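Local coordinates for C-glycoside 3-oxidase (Microbacterium trichothecenolyticum, PDB 7DVE), which oxidises the C3 hydroxyl of the sugar in C-glycosides such as isoorientin and mangiferin, using bound FAD and passing electrons to oxygen to give hydrogen peroxide, at residues A20-A25 with S213-V218; E158-V163 with T492-A497. All blocks are in the same frame, centred on the assembly; numbering follows the deposited sequence.

Contact 1 of 2, residues A20-A25 with S213-V218; sequences AGATYA and SGSDVV. With FAD (flavin-adenine dinucleotide), chain C.
Ala22 and Thr23, on the first helix of the FAD-binding Rossmann fold, meet Val218 of helix 215-224. Helix 19-31 follows strand 12-15, and Gly16, Gly18 and Gly21 fit the GxGxxG pattern of dinucleotide-binding turns. The N-terminal end of helix 19-31 faces the FAD pyrophosphate. There Ala20 N makes a weak but nearly straight hydrogen bond to FAD O1P, at 3.3 Å and 167°.

The helix packs on the start of helix 215-224, and the contact is apolar. The CA atoms of Ala22 and Val218 lie 5.8 Å apart, a close approach that the small alanine permits. One methyl, Val218 CG1, does most of the touching. With chi1 at -175° it is anti to the backbone N. Val218 CG1 rests 3.6 Å from Ala22 CB and 3.5 Å from Thr23 N. Ser215 CB adds a looser touch to Ala22 CB, at 4.1 Å.

The hydroxyls are held elsewhere. Thr23 OG1 bonds to Pro19 O, one turn back, and Ser215 OG bonds to Ser17 O in the glycine-rich turn. Gly214 is the N-cap of helix 215-224. Gly214 N bonds to Asp216 OD1, using the oxygen's syn lone pair, at 2.9 Å and a bent 133°.

Around the contact, Thr23 also touches Leu160 of helix 149-161 and Val494 of helix 490-510. Val218 leans on Leu161, and Ser213 pairs through its backbone with Ala201 of strand 196-204.

Contact 2 of 2, residues E158-V163 with T492-A497; sequences ERLLGV and TGVALA
Between segments 158-163 and 492-497 the nearest CA atoms are those of Leu160 and Val494, 8.2 Å apart. At this spacing the branched side chains of the two segments meet in between. Residues 158-161 lie near the C-terminal end of helix 149-161, and 492-497 belong to helix 490-510, the C-terminal helix of this GMC oxidoreductase chain. A Schellman motif closes the first helix. Val163 N bonds back to Glu158 O at 3.0 Å, with a weaker bond from Gly162 N to Arg159 O. Gly162 has a positive phi of 58°.

The interface is buried and apolar. Val494 faces two leucines, one with each methyl. Val494 CG1, anti to the backbone N (chi1 162°), lies 4.1 Å from Leu160 CD1. Val494 CG2, beside the backbone N, looks to Leu161 CD1 at 4.4 Å. These are loose contacts. Leu160 also touches Val498, and Leu161 touches Leu491 and Ala201. The side chain of Val494 is about 7 Å from FAD and about 4 Å from that of Thr490, which binds the cofactor.

Charged groups lie at the periphery. Glu158 OE2 forms a salt bridge with Arg134. Arg159 bridges to Glu156 and Glu30, and its guanidinium has Leu160 CD2 over the centre of one face, 3.9 Å above the plane.

From the N terminus the chain passes 20-25, then 158-163, 213-218 and finally 492-497. Contact 1 closes a loop of 187 intervening residues and contact 2 one of 328. The segments alternate, so the two loops cross. Contact 1 joins the first Rossmann helix to helix 215-224, and contact 2 joins helix 149-161 to the C-terminal helix. Thr23 links the two contacts, whose centres are about 9 Å apart. Thr23 CG2 packs 3.4 Å from Leu160 CD1, and Thr23 OG1 is 3.3 Å from Val494 CG1. Tyr24 CE1 also reaches Ala497 CB, at 3.6 Å. Together the contacts gather four helices close to the FAD.

Contact 1 of 2, residues A20-A25 with S213-V218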
ATOM      1  N   ALA A  20       6.129   4.921   0.418  1.00 56.39           N
ATOM      2  CA  ALA A  20       6.877   5.237  -0.803  1.00 57.20           C
ATOM      3  C   ALA A  20       7.658   6.543  -0.662  1.00 56.36           C
ATOM      4  O   ALA A  20       8.878   6.594  -0.909  1.00 61.74           O
ATOM      5  CB  ALA A  20       5.912   5.303  -1.998  1.00 56.07           C
ATOM      6  N   GLY A  21       6.971   7.613  -0.255  1.00 56.18           N
ATOM      7  CA  GLY A  21       7.668   8.857   0.020  1.00 59.11           C
ATOM      8  C   GLY A  21       8.692   8.694   1.127  1.00 60.81           C
ATOM      9  O   GLY A  21       9.812   9.219   1.037  1.00 61.16           O
ATOM     10  N   ALA A  22       8.329   7.935   2.175  1.00 57.51           N
ATOM     11  CA  ALA A  22       9.276   7.652   3.248  1.00 62.77           C
ATOM     12  C   ALA A  22      10.490   6.893   2.730  1.00 63.61           C
ATOM     13  O   ALA A  22      11.605   7.117   3.205  1.00 62.35           O
ATOM     14  CB  ALA A  22       8.609   6.870   4.385  1.00 57.39           C
ATOM     15  N   THR A  23      10.301   5.982   1.767  1.00 59.83           N
ATOM     16  CA  THR A  23      11.453   5.255   1.252  1.00 60.50           C
ATOM     17  C   THR A  23      12.441   6.220   0.619  1.00 64.55           C
ATOM     18  O   THR A  23      13.656   6.134   0.856  1.00 62.72           O
ATOM     19  CB  THR A  23      11.023   4.192   0.243  1.00 58.28           C
ATOM     20  OG1 THR A  23      10.332   3.148   0.927  1.00 60.08           O
ATOM     21  CG2 THR A  23      12.254   3.591  -0.449  1.00 56.47           C
ATOM     22  N   TYR A  24      11.932   7.151  -0.196  1.00 64.24           N
ATOM     23  CA  TYR A  24      12.834   8.149  -0.771  1.00 62.58           C
ATOM     24  C   TYR A  24      13.563   8.925   0.322  1.00 64.60           C
ATOM     25  O   TYR A  24      14.785   9.128   0.254  1.00 66.28           O
ATOM     26  CB  TYR A  24      12.071   9.100  -1.688  1.00 61.66           C
ATOM     27  CG  TYR A  24      11.910   8.566  -3.087  1.00 60.28           C
ATOM     28  CD1 TYR A  24      10.897   7.658  -3.390  1.00 61.14           C
ATOM     29  CD2 TYR A  24      12.769   8.952  -4.099  1.00 61.54           C
ATOM     30  CE1 TYR A  24      10.740   7.162  -4.672  1.00 59.91           C
ATOM     31  CE2 TYR A  24      12.618   8.464  -5.393  1.00 63.13           C
ATOM     32  CZ  TYR A  24      11.608   7.567  -5.663  1.00 62.33           C
ATOM     33  OH  TYR A  24      11.452   7.084  -6.928  1.00 64.65           O
ATOM     34  N   ALA A  25      12.827   9.359   1.351  1.00 64.17           N
ATOM     35  CA  ALA A  25      13.454  10.121   2.433  1.00 64.01           C
ATOM     36  C   ALA A  25      14.558   9.318   3.111  1.00 65.73           C
ATOM     37  O   ALA A  25      15.667   9.824   3.332  1.00 69.75           O
ATOM     38  CB  ALA A  25      12.411  10.556   3.463  1.00 64.69           C
ATOM     39  N   SER A 213       4.159  -1.982  11.359  1.00 51.16           N
ATOM     40  CA  SER A 213       5.224  -1.037  11.040  1.00 51.67           C
ATOM     41  C   SER A 213       4.844  -0.217   9.811  1.00 52.60           C
ATOM     42  O   SER A 213       4.324  -0.758   8.836  1.00 54.99           O
ATOM     43  CB  SER A 213       6.534  -1.785  10.759  1.00 50.52           C
ATOM     44  OG  SER A 213       7.016  -2.442  11.918  1.00 54.22           O
ATOM     45  N   GLY A 214       5.119   1.084   9.851  1.00 53.66           N
ATOM     46  CA  GLY A 214       4.746   1.962   8.755  1.00 53.55           C
ATOM     47  C   GLY A 214       5.786   3.000   8.386  1.00 54.76           C
ATOM     48  O   GLY A 214       6.986   2.717   8.420  1.00 55.90           O
ATOM     49  N   SER A 215       5.348   4.207   8.012  1.00 54.20           N
ATOM     50  CA  SER A 215       6.307   5.261   7.687  1.00 55.03           C
ATOM     51  C   SER A 215       7.175   5.644   8.878  1.00 58.30           C
ATOM     52  O   SER A 215       8.256   6.198   8.672  1.00 60.40           O
ATOM     53  CB  SER A 215       5.581   6.493   7.165  1.00 54.67           C
ATOM     54  OG  SER A 215       4.875   6.153   6.001  1.00 53.50           O
ATOM     55  N   ASP A 216       6.724   5.389  10.114  1.00 53.83           N
ATOM     56  CA  ASP A 216       7.608   5.569  11.258  1.00 58.43           C
ATOM     57  C   ASP A 216       8.856   4.710  11.116  1.00 59.67           C
ATOM     58  O   ASP A 216       9.974   5.180  11.353  1.00 59.37           O
ATOM     59  CB  ASP A 216       6.879   5.221  12.555  1.00 57.67           C
ATOM     60  CG  ASP A 216       6.235   3.840  12.508  1.00 55.69           C
ATOM     61  OD1 ASP A 216       5.789   3.450  11.419  1.00 58.36           O
ATOM     62  OD2 ASP A 216       6.160   3.149  13.543  1.00 55.16           O
ATOM     63  N   VAL A 217       8.688   3.462  10.668  1.00 58.23           N
ATOM     64  CA  VAL A 217       9.823   2.553  10.567  1.00 59.21           C
ATOM     65  C   VAL A 217      10.633   2.825   9.304  1.00 58.66           C
ATOM     66  O   VAL A 217      11.871   2.766   9.327  1.00 61.14           O
ATOM     67  CB  VAL A 217       9.337   1.095  10.628  1.00 58.49           C
ATOM     68  CG1 VAL A 217      10.522   0.125  10.497  1.00 53.52           C
ATOM     69  CG2 VAL A 217       8.599   0.867  11.926  1.00 57.31           C
ATOM     70  N   VAL A 218       9.958   3.126   8.196  1.00 55.98           N
ATOM     71  CA  VAL A 218      10.664   3.439   6.956  1.00 59.42           C
ATOM     72  C   VAL A 218      11.487   4.713   7.117  1.00 60.56           C
ATOM     73  O   VAL A 218      12.656   4.767   6.724  1.00 61.83           O
ATOM     74  CB  VAL A 218       9.676   3.544   5.779  1.00 58.58           C
ATOM     75  CG1 VAL A 218      10.447   3.748   4.487  1.00 60.20           C
ATOM     76  CG2 VAL A 218       8.822   2.291   5.690  1.00 56.65           C
TER
HETATM   77  PA  FAD C 801      -0.249   6.001   0.746  1.00 52.71           P
HETATM   78  O1A FAD C 801      -1.650   6.312   0.371  1.00 53.98           O
HETATM   79  O2A FAD C 801       0.005   4.945   1.752  1.00 51.84           O
HETATM   80  O5B FAD C 801       0.320   7.436   1.213  1.00 55.82           O
HETATM   81  C5B FAD C 801       0.220   8.549   0.321  1.00 52.77           C
HETATM   82  C4B FAD C 801       0.170   9.834   1.107  1.00 54.23           C
HETATM   83  O4B FAD C 801       0.143  10.898   0.111  1.00 55.29           O
HETATM   84  C3B FAD C 801      -1.156   9.959   1.885  1.00 56.76           C
HETATM   85  O3B FAD C 801      -0.845  10.256   3.260  1.00 55.53           O
HETATM   86  C2B FAD C 801      -1.799  11.173   1.198  1.00 54.00           C
HETATM   87  O2B FAD C 801      -2.519  11.991   2.124  1.00 53.14           O
HETATM   88  C1B FAD C 801      -0.598  11.954   0.706  1.00 56.53           C
HETATM   89  N9A FAD C 801      -0.994  12.924  -0.379  1.00 58.82           N
HETATM   90  C8A FAD C 801      -1.702  12.532  -1.451  1.00 57.00           C
HETATM   91  N7A FAD C 801      -1.895  13.592  -2.242  1.00 58.51           N
HETATM   92  C5A FAD C 801      -1.318  14.650  -1.668  1.00 61.01           C
HETATM   93  C6A FAD C 801      -1.218  15.926  -2.066  1.00 63.10           C
HETATM   94  N6A FAD C 801      -1.796  16.228  -3.228  1.00 63.88           N
HETATM   95  N1A FAD C 801      -0.568  16.859  -1.343  1.00 63.15           N
HETATM   96  C2A FAD C 801       0.014  16.463  -0.137  1.00 63.43           C
HETATM   97  N3A FAD C 801      -0.092  15.116   0.256  1.00 60.31           N
HETATM   98  C4A FAD C 801      -0.755  14.238  -0.517  1.00 60.47           C
HETATM   99  N1  FAD C 801      -0.833  -3.292   1.742  1.00 46.90           N
HETATM  100  C2  FAD C 801       0.011  -4.389   1.727  1.00 48.94           C
HETATM  101  O2  FAD C 801       0.956  -4.375   0.948  1.00 47.44           O
HETATM  102  N3  FAD C 801      -0.231  -5.481   2.576  1.00 49.43           N
HETATM  103  C4  FAD C 801      -1.312  -5.442   3.485  1.00 46.34           C
HETATM  104  O4  FAD C 801      -1.501  -6.398   4.244  1.00 44.99           O
HETATM  105  C4X FAD C 801      -2.150  -4.332   3.486  1.00 47.60           C
HETATM  106  N5  FAD C 801      -3.239  -4.253   4.291  1.00 48.00           N
HETATM  107  C5X FAD C 801      -3.949  -3.089   4.356  1.00 47.91           C
HETATM  108  C6  FAD C 801      -4.995  -2.933   5.285  1.00 46.89           C
HETATM  109  C7  FAD C 801      -5.697  -1.740   5.413  1.00 47.81           C
HETATM  110  C7M FAD C 801      -6.838  -1.599   6.453  1.00 47.59           C
HETATM  111  C8  FAD C 801      -5.364  -0.663   4.590  1.00 47.10           C
HETATM  112  C8M FAD C 801      -6.136   0.664   4.718  1.00 46.92           C
HETATM  113  C9  FAD C 801      -4.330  -0.809   3.655  1.00 48.01           C
HETATM  114  C9A FAD C 801      -3.622  -2.018   3.524  1.00 46.91           C
HETATM  115  N10 FAD C 801      -2.635  -2.169   2.611  1.00 48.35           N
HETATM  116  C10 FAD C 801      -1.886  -3.274   2.612  1.00 47.89           C
HETATM  117  C1' FAD C 801      -2.308  -1.130   1.593  1.00 47.91           C
HETATM  118  C2' FAD C 801      -1.138  -0.206   1.955  1.00 49.69           C
HETATM  119  O2' FAD C 801      -1.533   0.609   3.072  1.00 49.02           O
HETATM  120  C3' FAD C 801      -0.720   0.656   0.718  1.00 48.66           C
HETATM  121  O3' FAD C 801      -0.297  -0.201  -0.352  1.00 49.14           O
HETATM  122  C4' FAD C 801       0.475   1.553   1.043  1.00 50.60           C
HETATM  123  O4' FAD C 801       0.154   2.395   2.140  1.00 49.37           O
HETATM  124  C5' FAD C 801       0.833   2.440  -0.181  1.00 52.64           C
HETATM  125  O5' FAD C 801       1.808   3.436   0.189  1.00 52.08           O
HETATM  126  P   FAD C 801       2.005   4.836  -0.599  1.00 53.84           P
HETATM  127  O1P FAD C 801       2.901   5.770   0.135  1.00 54.13           O
HETATM  128  O2P FAD C 801       2.338   4.452  -1.987  1.00 54.87           O
HETATM  129  O3P FAD C 801       0.602   5.642  -0.569  1.00 54.12           O

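Contact 2 of 2, residues E158-V163 with T492-A497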
ATOM      1  N   GLU A 158      12.408  -4.994   2.382  1.00 57.71           N
ATOM      2  CA  GLU A 158      12.211  -5.739   3.632  1.00 58.16           C
ATOM      3  C   GLU A 158      13.020  -5.139   4.780  1.00 57.11           C
ATOM      4  O   GLU A 158      12.567  -5.115   5.929  1.00 55.45           O
ATOM      5  CB  GLU A 158      12.589  -7.202   3.427  1.00 55.96           C
ATOM      6  CG  GLU A 158      11.570  -7.937   2.570  1.00 54.79           C
ATOM      7  CD  GLU A 158      12.170  -9.086   1.784  1.00 58.77           C
ATOM      8  OE1 GLU A 158      13.381  -9.376   1.949  1.00 55.36           O
ATOM      9  OE2 GLU A 158      11.419  -9.711   1.004  1.00 57.40           O
ATOM     10  N   ARG A 159      14.219  -4.633   4.490  1.00 58.05           N
ATOM     11  CA  ARG A 159      14.963  -3.917   5.528  1.00 59.41           C
ATOM     12  C   ARG A 159      14.269  -2.607   5.911  1.00 58.87           C
ATOM     13  O   ARG A 159      14.197  -2.247   7.094  1.00 56.34           O
ATOM     14  CB  ARG A 159      16.383  -3.654   5.057  1.00 59.66           C
ATOM     15  CG  ARG A 159      17.124  -2.600   5.840  1.00 63.03           C
ATOM     16  CD  ARG A 159      18.537  -2.451   5.310  1.00 64.08           C
ATOM     17  NE  ARG A 159      18.631  -1.501   4.199  1.00 65.21           N
ATOM     18  CZ  ARG A 159      18.825  -0.194   4.340  1.00 66.45           C
ATOM     19  NH1 ARG A 159      18.861   0.375   5.535  1.00 67.46           N
ATOM     20  NH2 ARG A 159      19.013   0.559   3.258  1.00 64.79           N
ATOM     21  N   LEU A 160      13.745  -1.881   4.924  1.00 57.79           N
ATOM     22  CA  LEU A 160      13.117  -0.601   5.234  1.00 57.18           C
ATOM     23  C   LEU A 160      11.880  -0.804   6.103  1.00 57.15           C
ATOM     24  O   LEU A 160      11.610  -0.012   7.012  1.00 57.57           O
ATOM     25  CB  LEU A 160      12.766   0.145   3.951  1.00 55.44           C
ATOM     26  CG  LEU A 160      13.934   0.667   3.107  1.00 60.64           C
ATOM     27  CD1 LEU A 160      13.452   1.766   2.189  1.00 58.75           C
ATOM     28  CD2 LEU A 160      15.093   1.177   3.954  1.00 59.08           C
ATOM     29  N   LEU A 161      11.134  -1.875   5.858  1.00 55.14           N
ATOM     30  CA  LEU A 161       9.890  -2.112   6.564  1.00 54.07           C
ATOM     31  C   LEU A 161      10.064  -2.982   7.799  1.00 54.47           C
ATOM     32  O   LEU A 161       9.091  -3.183   8.525  1.00 58.27           O
ATOM     33  CB  LEU A 161       8.858  -2.743   5.604  1.00 55.12           C
ATOM     34  CG  LEU A 161       8.346  -1.876   4.430  1.00 55.40           C
ATOM     35  CD1 LEU A 161       7.925  -2.727   3.215  1.00 54.08           C
ATOM     36  CD2 LEU A 161       7.191  -0.989   4.850  1.00 52.84           C
ATOM     37  N   GLY A 162      11.272  -3.477   8.076  1.00 57.04           N
ATOM     38  CA  GLY A 162      11.513  -4.346   9.220  1.00 53.67           C
ATOM     39  C   GLY A 162      10.638  -5.579   9.138  1.00 54.24           C
ATOM     40  O   GLY A 162       9.939  -5.929  10.097  1.00 51.53           O
ATOM     41  N   VAL A 163      10.652  -6.221   7.972  1.00 55.62           N
ATOM     42  CA  VAL A 163       9.741  -7.326   7.677  1.00 54.89           C
ATOM     43  C   VAL A 163      10.241  -8.584   8.357  1.00 52.10           C
ATOM     44  O   VAL A 163      11.424  -8.912   8.269  1.00 53.86           O
ATOM     45  CB  VAL A 163       9.632  -7.555   6.165  1.00 53.08           C
ATOM     46  CG1 VAL A 163       9.137  -8.985   5.903  1.00 49.41           C
ATOM     47  CG2 VAL A 163       8.717  -6.533   5.547  1.00 52.57           C
ATOM     48  N   THR A 492       6.663  -4.226  -2.964  1.00 49.96           N
ATOM     49  CA  THR A 492       7.186  -4.024  -4.312  1.00 52.52           C
ATOM     50  C   THR A 492       7.293  -2.543  -4.657  1.00 53.62           C
ATOM     51  O   THR A 492       8.302  -2.109  -5.241  1.00 52.76           O
ATOM     52  CB  THR A 492       6.312  -4.742  -5.339  1.00 52.58           C
ATOM     53  OG1 THR A 492       6.308  -6.141  -5.037  1.00 51.25           O
ATOM     54  CG2 THR A 492       6.896  -4.535  -6.737  1.00 51.66           C
ATOM     55  N   GLY A 493       6.255  -1.762  -4.320  1.00 52.80           N
ATOM     56  CA  GLY A 493       6.329  -0.315  -4.490  1.00 52.68           C
ATOM     57  C   GLY A 493       7.513   0.303  -3.766  1.00 52.98           C
ATOM     58  O   GLY A 493       8.227   1.135  -4.331  1.00 54.84           O
ATOM     59  N   VAL A 494       7.757  -0.122  -2.519  1.00 51.93           N
ATOM     60  CA  VAL A 494       8.915   0.358  -1.765  1.00 52.58           C
ATOM     61  C   VAL A 494      10.231  -0.044  -2.452  1.00 54.99           C
ATOM     62  O   VAL A 494      11.168   0.759  -2.535  1.00 53.72           O
ATOM     63  CB  VAL A 494       8.831  -0.132  -0.304  1.00 54.91           C
ATOM     64  CG1 VAL A 494      10.203  -0.057   0.399  1.00 53.97           C
ATOM     65  CG2 VAL A 494       7.782   0.697   0.459  1.00 52.59           C
ATOM     66  N   ALA A 495      10.321  -1.276  -2.973  1.00 53.80           N
ATOM     67  CA  ALA A 495      11.524  -1.706  -3.697  1.00 54.81           C
ATOM     68  C   ALA A 495      11.819  -0.816  -4.909  1.00 57.27           C
ATOM     69  O   ALA A 495      12.977  -0.402  -5.149  1.00 57.55           O
ATOM     70  CB  ALA A 495      11.362  -3.162  -4.135  1.00 54.07           C
ATOM     71  N   LEU A 496      10.779  -0.515  -5.705  1.00 57.68           N
ATOM     72  CA  LEU A 496      10.991   0.376  -6.847  1.00 54.35           C
ATOM     73  C   LEU A 496      11.375   1.771  -6.369  1.00 56.51           C
ATOM     74  O   LEU A 496      12.252   2.420  -6.963  1.00 58.54           O
ATOM     75  CB  LEU A 496       9.757   0.410  -7.741  1.00 57.91           C
ATOM     76  CG  LEU A 496       9.233  -0.973  -8.130  1.00 58.08           C
ATOM     77  CD1 LEU A 496       7.904  -0.861  -8.850  1.00 58.90           C
ATOM     78  CD2 LEU A 496      10.259  -1.676  -9.000  1.00 60.52           C
ATOM     79  N   ALA A 497      10.798   2.210  -5.241  1.00 54.55           N
ATOM     80  CA  ALA A 497      11.215   3.476  -4.638  1.00 55.83           C
ATOM     81  C   ALA A 497      12.694   3.449  -4.258  1.00 61.30           C
ATOM     82  O   ALA A 497      13.391   4.467  -4.375  1.00 62.79           O
ATOM     83  CB  ALA A 497      10.348   3.785  -3.414  1.00 54.90           C
TER